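Local coordinates for uncharacterized protein (Bacteroides ovatus, PDB 4ID2), which is of unknown function, a member of the DUF4738 family with a beta-barrel-like fold, at residues K72-L77 and V84-F89; T36-K41 and Q119-A124; L26-T31 and T67-K72; Y123-C128 and L138-T143. All coordinates share one frame; numbering follows the deposited sequence.

Contact 1 (K72-L77 and V84-F89)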
loop_
_atom_site.group_PDB
_atom_site.type_symbol
_atom_site.label_atom_id
_atom_site.label_comp_id
_atom_site.label_asym_id
_atom_site.label_seq_id
_atom_site.Cartn_x
_atom_site.Cartn_y
_atom_site.Cartn_z
ATOM N N LYS A 72 24.689 6.337 6.307
ATOM C CA LYS A 72 24.826 7.266 5.193
ATOM C C LYS A 72 24.968 6.404 3.947
ATOM O O LYS A 72 25.487 5.290 4.049
ATOM C CB LYS A 72 26.011 8.239 5.358
ATOM C CG LYS A 72 27.401 7.612 5.305
ATOM C CD LYS A 72 28.488 8.670 5.523
ATOM C CE LYS A 72 29.869 8.069 5.480
ATOM N NZ LYS A 72 30.925 9.105 5.599
ATOM N N ILE A 73 24.503 6.887 2.786
ATOM C CA ILE A 73 24.635 6.146 1.540
ATOM C C ILE A 73 25.270 7.054 0.506
ATOM O O ILE A 73 24.665 8.052 0.139
ATOM C CB ILE A 73 23.284 5.552 1.049
ATOM C CG1 ILE A 73 22.830 4.424 2.004
ATOM C CG2 ILE A 73 23.446 4.996 -0.365
ATOM C CD1 ILE A 73 21.536 3.774 1.702
ATOM N N VAL A 74 26.469 6.708 0.017
ATOM C CA VAL A 74 27.125 7.485 -1.030
ATOM C C VAL A 74 26.680 6.906 -2.370
ATOM O O VAL A 74 26.914 5.728 -2.615
ATOM C CB VAL A 74 28.664 7.490 -0.890
ATOM C CG1 VAL A 74 29.318 8.251 -2.050
ATOM C CG2 VAL A 74 29.090 8.092 0.451
ATOM N N LEU A 75 26.041 7.721 -3.221
ATOM C CA LEU A 75 25.616 7.323 -4.559
ATOM C C LEU A 75 26.510 8.060 -5.549
ATOM O O LEU A 75 26.458 9.281 -5.608
ATOM C CB LEU A 75 24.116 7.636 -4.775
ATOM C CG LEU A 75 23.561 7.673 -6.222
ATOM C CD1 LEU A 75 23.919 6.447 -7.022
ATOM C CD2 LEU A 75 22.040 7.779 -6.217
ATOM N N HIS A 76 27.389 7.328 -6.265
ATOM C CA HIS A 76 28.284 7.898 -7.276
ATOM C C HIS A 76 27.846 7.416 -8.664
ATOM O O HIS A 76 28.084 6.264 -9.031
ATOM C CB HIS A 76 29.755 7.537 -7.008
ATOM C CG HIS A 76 30.737 8.382 -7.772
ATOM N ND1 HIS A 76 32.094 8.266 -7.563
ATOM C CD2 HIS A 76 30.527 9.350 -8.698
ATOM C CE1 HIS A 76 32.669 9.149 -8.366
ATOM N NE2 HIS A 76 31.765 9.832 -9.062
ATOM N N LEU A 77 27.180 8.297 -9.417
ATOM C CA LEU A 77 26.691 8.009 -10.765
ATOM C C LEU A 77 27.615 8.647 -11.794
ATOM O O LEU A 77 27.841 9.850 -11.723
ATOM C CB LEU A 77 25.261 8.560 -10.921
ATOM C CG LEU A 77 24.580 8.331 -12.271
ATOM C CD1 LEU A 77 24.472 6.847 -12.581
ATOM C CD2 LEU A 77 23.214 8.994 -12.304
ATOM N N VAL A 84 27.907 12.399 -13.111
ATOM C CA VAL A 84 26.574 13.000 -13.199
ATOM C C VAL A 84 26.120 13.418 -11.798
ATOM O O VAL A 84 25.577 14.511 -11.631
ATOM C CB VAL A 84 25.578 12.022 -13.878
ATOM C CG1 VAL A 84 24.145 12.556 -13.830
ATOM C CG2 VAL A 84 26.012 11.741 -15.315
ATOM N N LEU A 85 26.362 12.562 -10.801
ATOM C CA LEU A 85 25.998 12.838 -9.417
ATOM C C LEU A 85 26.911 12.095 -8.445
ATOM O O LEU A 85 27.193 10.920 -8.653
ATOM C CB LEU A 85 24.537 12.411 -9.177
ATOM C CG LEU A 85 23.980 12.735 -7.778
ATOM C CD1 LEU A 85 22.709 13.550 -7.869
ATOM C CD2 LEU A 85 23.741 11.467 -6.972
ATOM N N ASN A 86 27.355 12.778 -7.387
ATOM C CA ASN A 86 28.171 12.205 -6.320
ATOM C C ASN A 86 27.672 12.799 -5.010
ATOM O O ASN A 86 28.171 13.833 -4.572
ATOM C CB ASN A 86 29.661 12.476 -6.557
ATOM C CG ASN A 86 30.560 11.835 -5.522
ATOM O OD1 ASN A 86 30.423 10.661 -5.201
ATOM N ND2 ASN A 86 31.472 12.595 -4.941
ATOM N N LYS A 87 26.626 12.190 -4.428
ATOM C CA LYS A 87 25.989 12.695 -3.213
ATOM C C LYS A 87 26.045 11.715 -2.055
ATOM O O LYS A 87 25.839 10.521 -2.253
ATOM C CB LYS A 87 24.506 12.989 -3.510
ATOM C CG LYS A 87 23.765 13.632 -2.339
ATOM C CD LYS A 87 22.506 14.327 -2.790
ATOM C CE LYS A 87 21.693 14.827 -1.626
ATOM N NZ LYS A 87 22.377 15.917 -0.871
ATOM N N THR A 88 26.244 12.242 -0.836
ATOM C CA THR A 88 26.147 11.475 0.396
ATOM C C THR A 88 24.703 11.620 0.849
ATOM O O THR A 88 24.250 12.739 1.098
ATOM C CB THR A 88 27.150 11.944 1.442
ATOM O OG1 THR A 88 28.465 11.765 0.923
ATOM C CG2 THR A 88 27.010 11.182 2.765
ATOM N N PHE A 89 23.970 10.507 0.904
ATOM C CA PHE A 89 22.574 10.507 1.316
ATOM C C PHE A 89 22.408 10.102 2.772
ATOM O O PHE A 89 23.129 9.239 3.262
ATOM C CB PHE A 89 21.719 9.546 0.462
ATOM C CG PHE A 89 21.280 10.109 -0.863
ATOM C CD1 PHE A 89 20.138 10.879 -0.962
ATOM C CD2 PHE A 89 21.995 9.850 -2.018
ATOM C CE1 PHE A 89 19.735 11.400 -2.183
ATOM C CE2 PHE A 89 21.568 10.356 -3.250
ATOM C CZ PHE A 89 20.441 11.118 -3.323
#
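K72 brushes T88, K72 CD lying 4.0 Å from T88 CG2; the pairing itself starts at I73. I73 and F89 form a hydrogen-bonded antiparallel pair, I73 N giving to F89 O at 2.8 Å and I73 O receiving F89 N. V74 shares a face with T88 and touches its OG1 through CG2. L75 lies on the other face; with CG swung opposite its backbone N (chi1 163°), it sets CG 3.9 Å from L85 CD2, while L75 CD2 reaches F89 CE2. At H76 the amide of N86 leans over one ring face, N86 OD1 standing 3.4 Å from H76 CG toward the rim with the two planes 43° apart, and H76 NE2 is hydrogen-bonded to T83 OG1. Were H76 an alanine, T83 OG1 would probably lose this partner and the N86 amide the ring it leans on. L77 O accepts twice, from V84 N at 2.9 Å and from L85 N at 3.2 Å, both donors arriving from one side of the carbonyl plane. L77 CD2 packs on V84 CG1. Two consecutive residues facing a single L77 define a classic beta bulge, set here in the beta hairpin of strands 67-79 and 82-89.

Contact 2 (T36-K41 and Q119-A124)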
loop_
_atom_site.group_PDB
_atom_site.type_symbol
_atom_site.label_atom_id
_atom_site.label_comp_id
_atom_site.label_asym_id
_atom_site.label_seq_id
_atom_site.Cartn_x
_atom_site.Cartn_y
_atom_site.Cartn_z
ATOM N N THR A 36 26.239 -0.908 -10.422
ATOM C CA THR A 36 25.265 -1.234 -11.464
ATOM C C THR A 36 25.599 -0.523 -12.766
ATOM O O THR A 36 25.828 0.685 -12.764
ATOM C CB THR A 36 23.842 -0.863 -11.016
ATOM O OG1 THR A 36 23.600 -1.439 -9.737
ATOM C CG2 THR A 36 22.776 -1.356 -11.985
ATOM N N ASP A 37 25.590 -1.267 -13.870
ATOM C CA ASP A 37 25.828 -0.750 -15.208
ATOM C C ASP A 37 24.530 -0.834 -15.997
ATOM O O ASP A 37 23.882 -1.885 -16.009
ATOM C CB ASP A 37 26.944 -1.541 -15.915
ATOM C CG ASP A 37 28.327 -1.368 -15.314
ATOM O OD1 ASP A 37 28.511 -0.438 -14.500
ATOM O OD2 ASP A 37 29.225 -2.166 -15.655
ATOM N N PHE A 38 24.138 0.276 -16.631
ATOM C CA PHE A 38 22.919 0.338 -17.427
ATOM C C PHE A 38 23.031 1.430 -18.481
ATOM O O PHE A 38 23.942 2.261 -18.420
ATOM C CB PHE A 38 21.709 0.596 -16.520
ATOM C CG PHE A 38 21.781 1.902 -15.768
ATOM C CD1 PHE A 38 21.271 3.069 -16.319
ATOM C CD2 PHE A 38 22.375 1.971 -14.516
ATOM C CE1 PHE A 38 21.364 4.275 -15.637
ATOM C CE2 PHE A 38 22.476 3.179 -13.842
ATOM C CZ PHE A 38 21.966 4.322 -14.401
ATOM N N LYS A 39 22.094 1.432 -19.430
ATOM C CA LYS A 39 22.020 2.430 -20.496
ATOM C C LYS A 39 20.833 3.347 -20.255
ATOM O O LYS A 39 19.793 2.891 -19.775
ATOM C CB LYS A 39 21.892 1.760 -21.872
ATOM C CG LYS A 39 23.213 1.293 -22.448
ATOM C CD LYS A 39 23.013 0.588 -23.780
ATOM C CE LYS A 39 24.290 -0.017 -24.310
ATOM N NZ LYS A 39 24.035 -0.932 -25.456
ATOM N N PHE A 40 20.981 4.630 -20.576
ATOM C CA PHE A 40 19.892 5.602 -20.479
ATOM C C PHE A 40 20.034 6.595 -21.628
ATOM O O PHE A 40 21.107 7.177 -21.803
ATOM C CB PHE A 40 19.874 6.302 -19.117
ATOM C CG PHE A 40 18.826 7.382 -19.002
ATOM C CD1 PHE A 40 17.498 7.115 -19.295
ATOM C CD2 PHE A 40 19.164 8.660 -18.582
ATOM C CE1 PHE A 40 16.527 8.102 -19.165
ATOM C CE2 PHE A 40 18.190 9.649 -18.457
ATOM C CZ PHE A 40 16.881 9.366 -18.758
ATOM N N LYS A 41 18.980 6.717 -22.464
ATOM C CA LYS A 41 18.986 7.558 -23.663
ATOM C C LYS A 41 20.186 7.172 -24.565
ATOM O O LYS A 41 20.825 8.035 -25.170
ATOM C CB LYS A 41 18.984 9.058 -23.299
ATOM C CG LYS A 41 17.747 9.474 -22.507
ATOM C CD LYS A 41 17.597 10.985 -22.417
ATOM C CE LYS A 41 16.242 11.401 -21.898
ATOM N NZ LYS A 41 16.088 12.882 -21.876
ATOM N N GLN A 119 11.593 10.814 -17.516
ATOM C CA GLN A 119 12.003 11.840 -16.556
ATOM C C GLN A 119 13.492 11.700 -16.255
ATOM O O GLN A 119 14.251 12.651 -16.441
ATOM C CB GLN A 119 11.184 11.760 -15.244
ATOM C CG GLN A 119 9.847 12.505 -15.304
ATOM C CD GLN A 119 8.846 11.893 -16.258
ATOM O OE1 GLN A 119 8.828 10.677 -16.491
ATOM N NE2 GLN A 119 7.958 12.715 -16.808
ATOM N N GLY A 120 13.894 10.508 -15.840
ATOM C CA GLY A 120 15.288 10.232 -15.528
ATOM C C GLY A 120 15.548 8.830 -15.013
ATOM O O GLY A 120 14.729 7.924 -15.186
ATOM N N ILE A 121 16.699 8.665 -14.365
ATOM C CA ILE A 121 17.151 7.413 -13.772
ATOM C C ILE A 121 16.496 7.319 -12.406
ATOM O O ILE A 121 16.743 8.184 -11.574
ATOM C CB ILE A 121 18.704 7.409 -13.686
ATOM C CG1 ILE A 121 19.331 7.582 -15.089
ATOM C CG2 ILE A 121 19.217 6.126 -13.014
ATOM C CD1 ILE A 121 20.716 8.065 -15.082
ATOM N N VAL A 122 15.682 6.282 -12.162
ATOM C CA VAL A 122 14.956 6.127 -10.904
ATOM C C VAL A 122 15.646 5.118 -9.996
ATOM O O VAL A 122 15.977 4.015 -10.430
ATOM C CB VAL A 122 13.487 5.721 -11.161
ATOM C CG1 VAL A 122 12.723 5.557 -9.845
ATOM C CG2 VAL A 122 12.799 6.745 -12.056
ATOM N N TYR A 123 15.812 5.497 -8.720
ATOM C CA TYR A 123 16.373 4.652 -7.670
ATOM C C TYR A 123 15.311 4.369 -6.645
ATOM O O TYR A 123 14.576 5.278 -6.279
ATOM C CB TYR A 123 17.556 5.328 -6.968
ATOM C CG TYR A 123 18.822 5.369 -7.791
ATOM C CD1 TYR A 123 18.983 6.299 -8.810
ATOM C CD2 TYR A 123 19.871 4.493 -7.537
ATOM C CE1 TYR A 123 20.132 6.313 -9.600
ATOM C CE2 TYR A 123 21.025 4.503 -8.316
ATOM C CZ TYR A 123 21.163 5.435 -9.328
ATOM O OH TYR A 123 22.302 5.457 -10.092
ATOM N N ALA A 124 15.225 3.130 -6.168
ATOM C CA ALA A 124 14.306 2.790 -5.094
ATOM C C ALA A 124 15.051 3.068 -3.818
ATOM O O ALA A 124 16.230 2.723 -3.729
ATOM C CB ALA A 124 13.886 1.326 -5.183
HETATM O O HOH W 1 16.765 12.932 -18.449
#
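I121 wedges between two phenylalanines: CG2 turns to F38, CG1 lies nearest F40 but also borders F38, and CD1 touches both. With chi1 at -59°, CG2 of I121 stands opposite its own backbone N, and this branch reaches F38, I121 CG2 lying 3.6 Å from F38 CZ. I121 CG1 is 3.7 Å from F40 CD2, and the terminal CD1 lies in the plane of F38, at the edge. F40, with CG anti to the backbone N (chi1 176°), extends its ring to G120, F40 CZ lying 3.7 Å from G120 CA, while K41 CG lies over the centre of one F40 face. A serine in place of F40 would probably open a gap against I121 CG1 and G120 CA and take away the surface beneath K41. F38 also stacks with Y113, and the strand carrying it pairs with a strand of the second subunit. No direct hydrogen bond joins the segments; one water donates to Q119 O, its oxygen 3.2 Å from Q119 O, and accepts weakly from K41 NZ, a tenuous polar bridge. The chemistry therefore implies that hydrophobic burial, rather than backbone pairing, ties strand 33-40 to the start of strand 121-128.

Contact 3 (L26-T31 and T67-K72)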
loop_
_atom_site.group_PDB
_atom_site.type_symbol
_atom_site.label_atom_id
_atom_site.label_comp_id
_atom_site.label_asym_id
_atom_site.label_seq_id
_atom_site.Cartn_x
_atom_site.Cartn_y
_atom_site.Cartn_z
ATOM N N LEU A 26 25.548 -0.746 21.585
ATOM C CA LEU A 26 25.336 0.106 20.412
ATOM C C LEU A 26 25.341 -0.733 19.111
ATOM O O LEU A 26 26.405 -1.068 18.588
ATOM C CB LEU A 26 26.428 1.192 20.383
ATOM C CG LEU A 26 26.281 2.312 19.359
ATOM C CD1 LEU A 26 25.043 3.160 19.633
ATOM C CD2 LEU A 26 27.514 3.200 19.363
ATOM N N GLN A 27 24.139 -1.066 18.599
ATOM C CA GLN A 27 23.974 -1.890 17.391
ATOM C C GLN A 27 24.240 -1.103 16.109
ATOM O O GLN A 27 23.838 0.052 16.002
ATOM C CB GLN A 27 22.551 -2.496 17.313
ATOM C CG GLN A 27 22.403 -3.850 18.004
ATOM C CD GLN A 27 22.466 -3.741 19.506
ATOM O OE1 GLN A 27 21.460 -3.464 20.167
ATOM N NE2 GLN A 27 23.643 -3.960 20.085
ATOM N N ARG A 28 24.870 -1.750 15.117
ATOM C CA ARG A 28 25.121 -1.131 13.816
ATOM C C ARG A 28 24.991 -2.150 12.683
ATOM O O ARG A 28 25.222 -3.345 12.871
ATOM C CB ARG A 28 26.485 -0.438 13.779
ATOM C CG ARG A 28 27.703 -1.321 13.984
ATOM C CD ARG A 28 28.963 -0.469 13.916
ATOM N NE ARG A 28 29.045 0.479 15.034
ATOM C CZ ARG A 28 29.886 1.509 15.110
ATOM N NH1 ARG A 28 30.739 1.760 14.118
ATOM N NH2 ARG A 28 29.877 2.304 16.175
HETATM N N MSE A 29 24.573 -1.659 11.513
HETATM C CA MSE A 29 24.348 -2.486 10.320
HETATM C C MSE A 29 25.639 -2.716 9.542
HETATM O O MSE A 29 26.562 -1.904 9.606
HETATM C CB MSE A 29 23.299 -1.848 9.397
HETATM C CG MSE A 29 21.894 -1.946 9.947
HETATM SE SE MSE A 29 20.589 -1.227 8.722
HETATM C CE MSE A 29 20.227 -2.776 7.568
ATOM N N GLN A 30 25.693 -3.826 8.801
ATOM C CA GLN A 30 26.860 -4.185 7.988
ATOM C C GLN A 30 27.013 -3.208 6.815
ATOM O O GLN A 30 26.029 -2.591 6.401
ATOM C CB GLN A 30 26.721 -5.631 7.464
ATOM N N THR A 31 28.234 -3.069 6.280
ATOM C CA THR A 31 28.480 -2.188 5.137
ATOM C C THR A 31 28.055 -2.867 3.825
ATOM O O THR A 31 28.758 -3.776 3.376
ATOM C CB THR A 31 29.968 -1.813 5.055
ATOM O OG1 THR A 31 30.738 -3.010 4.967
ATOM C CG2 THR A 31 30.434 -0.981 6.238
ATOM N N THR A 67 19.698 0.870 21.217
ATOM C CA THR A 67 20.103 2.028 20.421
ATOM C C THR A 67 20.811 1.569 19.140
ATOM O O THR A 67 21.726 0.750 19.203
ATOM C CB THR A 67 20.989 2.964 21.252
ATOM O OG1 THR A 67 21.946 2.196 21.987
ATOM C CG2 THR A 67 20.182 3.803 22.224
ATOM N N TYR A 68 20.386 2.105 17.986
ATOM C CA TYR A 68 20.951 1.781 16.677
ATOM C C TYR A 68 21.622 3.005 16.057
ATOM O O TYR A 68 21.054 4.097 16.116
ATOM C CB TYR A 68 19.842 1.272 15.736
ATOM C CG TYR A 68 19.177 0.002 16.216
ATOM C CD1 TYR A 68 18.145 0.040 17.148
ATOM C CD2 TYR A 68 19.581 -1.241 15.744
ATOM C CE1 TYR A 68 17.536 -1.128 17.605
ATOM C CE2 TYR A 68 18.970 -2.416 16.182
ATOM C CZ TYR A 68 17.946 -2.357 17.116
ATOM O OH TYR A 68 17.326 -3.500 17.578
ATOM N N VAL A 69 22.815 2.832 15.453
ATOM C CA VAL A 69 23.495 3.924 14.748
ATOM C C VAL A 69 22.901 3.977 13.327
ATOM O O VAL A 69 22.662 2.929 12.710
ATOM C CB VAL A 69 25.045 3.802 14.755
ATOM C CG1 VAL A 69 25.537 2.756 13.780
ATOM C CG2 VAL A 69 25.702 5.135 14.436
ATOM N N ASP A 70 22.621 5.190 12.835
ATOM C CA ASP A 70 22.025 5.384 11.514
ATOM C C ASP A 70 23.107 5.290 10.421
ATOM O O ASP A 70 24.303 5.305 10.731
ATOM C CB ASP A 70 21.305 6.737 11.465
ATOM C CG ASP A 70 20.239 6.875 10.394
ATOM O OD1 ASP A 70 20.106 5.951 9.553
ATOM O OD2 ASP A 70 19.559 7.911 10.377
ATOM N N ASN A 71 22.685 5.180 9.149
ATOM C CA ASN A 71 23.609 5.043 8.026
ATOM C C ASN A 71 23.603 6.229 7.083
ATOM O O ASN A 71 22.632 6.982 7.014
ATOM C CB ASN A 71 23.242 3.797 7.200
ATOM C CG ASN A 71 23.180 2.528 8.009
ATOM O OD1 ASN A 71 24.206 1.986 8.423
ATOM N ND2 ASN A 71 21.981 2.020 8.260
ATOM N N LYS A 72 24.689 6.337 6.307
ATOM C CA LYS A 72 24.826 7.266 5.193
ATOM C C LYS A 72 24.968 6.404 3.947
ATOM O O LYS A 72 25.487 5.290 4.049
ATOM C CB LYS A 72 26.011 8.239 5.358
ATOM C CG LYS A 72 27.401 7.612 5.305
ATOM C CD LYS A 72 28.488 8.670 5.523
ATOM C CE LYS A 72 29.869 8.069 5.480
ATOM N NZ LYS A 72 30.925 9.105 5.599
HETATM O O HOH W 2 24.304 1.155 11.303
HETATM O O HOH W 3 25.592 0.204 6.932
#
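V69 turns CG1 into the position between its backbone N and carbonyl carbon (chi1 76°), which brings V69 CG1 tightly to 3.3 Å from R28 CB. Beside them Q27 bends at chi2 past the tyrosine: Q27 CB lies 3.6 Å from Y68 CD2, and the amide stands almost perpendicular to the ring, the planes 89° apart. The backbone evidence for pairing is two bonds from Q27, its N giving to T67 O at 3.1 Å and its O receiving V69 N at 3.0 Å. Beyond R28 the chains no longer bond directly, and water takes over. One molecule accepts from M29 N at 2.8 Å and donates to both V69 O and N71 OD1; another joins N71 OD1, at 2.7 Å, to Q30 O. N71 OD1 thus holds two waters, while N71 ND2, 3.6 Å from the selenium (SE) of selenomethionine M29, is hydrogen-bonded to L108 O, which helps fix the amide's rotation. The guanidinium of R28 has its salt bridge outside, with D55. This is a short, weakly bonded parallel pairing, resting on Q27 opposite Y68 and giving way to a water-bridged stretch, where strand 26-27 adds to the mixed sheet along strand 67-79.

Contact 4 (Y123-C128 and L138-T143)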
loop_
_atom_site.group_PDB
_atom_site.type_symbol
_atom_site.label_atom_id
_atom_site.label_comp_id
_atom_site.label_asym_id
_atom_site.label_seq_id
_atom_site.Cartn_x
_atom_site.Cartn_y
_atom_site.Cartn_z
ATOM N N TYR A 123 15.812 5.497 -8.720
ATOM C CA TYR A 123 16.373 4.652 -7.670
ATOM C C TYR A 123 15.311 4.369 -6.645
ATOM O O TYR A 123 14.576 5.278 -6.279
ATOM C CB TYR A 123 17.556 5.328 -6.968
ATOM C CG TYR A 123 18.822 5.369 -7.791
ATOM C CD1 TYR A 123 18.983 6.299 -8.810
ATOM C CD2 TYR A 123 19.871 4.493 -7.537
ATOM C CE1 TYR A 123 20.132 6.313 -9.600
ATOM C CE2 TYR A 123 21.025 4.503 -8.316
ATOM C CZ TYR A 123 21.163 5.435 -9.328
ATOM O OH TYR A 123 22.302 5.457 -10.092
ATOM N N ALA A 124 15.225 3.130 -6.168
ATOM C CA ALA A 124 14.306 2.790 -5.094
ATOM C C ALA A 124 15.051 3.068 -3.818
ATOM O O ALA A 124 16.230 2.723 -3.729
ATOM C CB ALA A 124 13.886 1.326 -5.183
ATOM N N ALA A 125 14.429 3.775 -2.880
ATOM C CA ALA A 125 15.057 4.125 -1.608
ATOM C C ALA A 125 14.178 3.665 -0.462
ATOM O O ALA A 125 12.957 3.598 -0.614
ATOM C CB ALA A 125 15.283 5.624 -1.532
ATOM N N SER A 126 14.785 3.320 0.672
ATOM C CA SER A 126 13.998 2.894 1.818
ATOM C C SER A 126 14.636 3.270 3.148
ATOM O O SER A 126 15.857 3.239 3.294
ATOM C CB SER A 126 13.775 1.383 1.785
ATOM O OG SER A 126 15.000 0.671 1.714
ATOM N N VAL A 127 13.771 3.596 4.125
ATOM C CA VAL A 127 14.119 3.843 5.522
ATOM C C VAL A 127 13.365 2.755 6.297
ATOM O O VAL A 127 12.220 2.459 5.953
ATOM C CB VAL A 127 13.831 5.286 6.030
ATOM C CG1 VAL A 127 14.591 6.322 5.210
ATOM C CG2 VAL A 127 12.339 5.612 6.039
ATOM N N CYS A 128 14.012 2.109 7.271
ATOM C CA CYS A 128 13.404 1.004 8.011
ATOM C C CYS A 128 13.384 1.285 9.509
ATOM O O CYS A 128 14.140 2.121 10.001
ATOM C CB CYS A 128 14.142 -0.294 7.706
ATOM S SG CYS A 128 15.711 -0.478 8.590
ATOM N N LEU A 138 10.495 4.832 -0.818
ATOM C CA LEU A 138 10.726 6.195 -1.319
ATOM C C LEU A 138 11.433 6.086 -2.671
ATOM O O LEU A 138 11.845 4.982 -3.041
ATOM C CB LEU A 138 11.588 6.996 -0.316
ATOM C CG LEU A 138 11.082 7.055 1.134
ATOM C CD1 LEU A 138 12.235 7.115 2.131
ATOM C CD2 LEU A 138 10.135 8.212 1.336
ATOM N N SER A 139 11.608 7.195 -3.404
ATOM C CA SER A 139 12.323 7.126 -4.686
ATOM C C SER A 139 13.146 8.386 -4.972
ATOM O O SER A 139 12.810 9.465 -4.490
ATOM C CB SER A 139 11.358 6.871 -5.834
ATOM O OG SER A 139 10.351 7.862 -5.866
ATOM N N ILE A 140 14.274 8.211 -5.702
ATOM C CA ILE A 140 15.191 9.282 -6.120
ATOM C C ILE A 140 15.233 9.244 -7.633
ATOM O O ILE A 140 15.543 8.186 -8.185
ATOM C CB ILE A 140 16.622 9.099 -5.534
ATOM C CG1 ILE A 140 16.633 8.921 -4.001
ATOM C CG2 ILE A 140 17.563 10.236 -5.956
ATOM C CD1 ILE A 140 17.767 8.060 -3.552
ATOM N N THR A 141 14.935 10.356 -8.307
ATOM C CA THR A 141 14.994 10.418 -9.772
ATOM C C THR A 141 16.125 11.363 -10.145
ATOM O O THR A 141 16.145 12.489 -9.656
ATOM C CB THR A 141 13.645 10.842 -10.356
ATOM O OG1 THR A 141 12.644 9.944 -9.873
ATOM C CG2 THR A 141 13.640 10.843 -11.887
ATOM N N ILE A 142 17.078 10.905 -10.978
ATOM C CA ILE A 142 18.218 11.723 -11.405
ATOM C C ILE A 142 18.152 11.885 -12.918
ATOM O O ILE A 142 18.074 10.883 -13.631
ATOM C CB ILE A 142 19.564 11.107 -10.950
ATOM C CG1 ILE A 142 19.628 11.010 -9.417
ATOM C CG2 ILE A 142 20.744 11.950 -11.479
ATOM C CD1 ILE A 142 20.591 9.978 -8.896
ATOM N N THR A 143 18.198 13.139 -13.415
ATOM C CA THR A 143 18.151 13.387 -14.861
ATOM C C THR A 143 19.536 13.182 -15.451
ATOM O O THR A 143 20.505 13.054 -14.708
ATOM C CB THR A 143 17.632 14.798 -15.168
ATOM O OG1 THR A 143 18.570 15.757 -14.681
ATOM C CG2 THR A 143 16.247 15.060 -14.584
#
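Y123 N gives to I140 O at 2.8 Å, a nearly straight bond (162° at the hydrogen), and I140 N returns one to Y123 O at 3.0 Å. A second reciprocal pair joins A125 and L138: L138 N reaches A125 O at 2.8 Å, while A125 N meets L138 O from well above the carbonyl plane, 48° out of it. Between the two pairs, A124 faces S139 in a non-hydrogen-bonded position, and S139 CA makes a CA-H...O contact with Y123 O. One face of this hairpin is apolar. I140 CD1 lies 4.0 Å from A125 CB, and V127 CG1 touches L138 CD1 at the same distance. Y123 CG is turned opposite its carbonyl carbon (chi1 -74°), which carries the ring toward I142, whose CD1 is 3.8 Å from Y123 CE1; I140 O lies at the ring edge. The tyrosine hydroxyl is hydrogen-bonded to S47 OG, and on the other face S139 OG and T141 OG1 are both bonded to Q151 NE2. The hairpin forms the two inner strands of a four-stranded antiparallel sheet, with strand 107-116 beside 121-128 and strand 148-158 beside 134-142. Y123 and I142 pack across on L75 and L77 of strand 67-79.

Contacts 1 and 4 are both antiparallel hairpin pairings, but contact 4 is largely buried, its centre about 5 Å from that of the chain, whereas one face of contact 1, with V74, H76, N86 and T88, is largely polar and lies toward solvent. Their apolar faces meet: L75 CD1 and L77 CD1 each lie 3.6 Å from Y123 OH. Contact 2 is also buried; it joins the two sheets chiefly by side-chain packing, with no direct hydrogen bond, and shares Y123 and A124 with contact 4. Contact 3 continues strand 67-79 from contact 1, sharing K72, but is more peripheral and combines two backbone bonds with water bridges. Its centre is about 28 Å from that of contact 2.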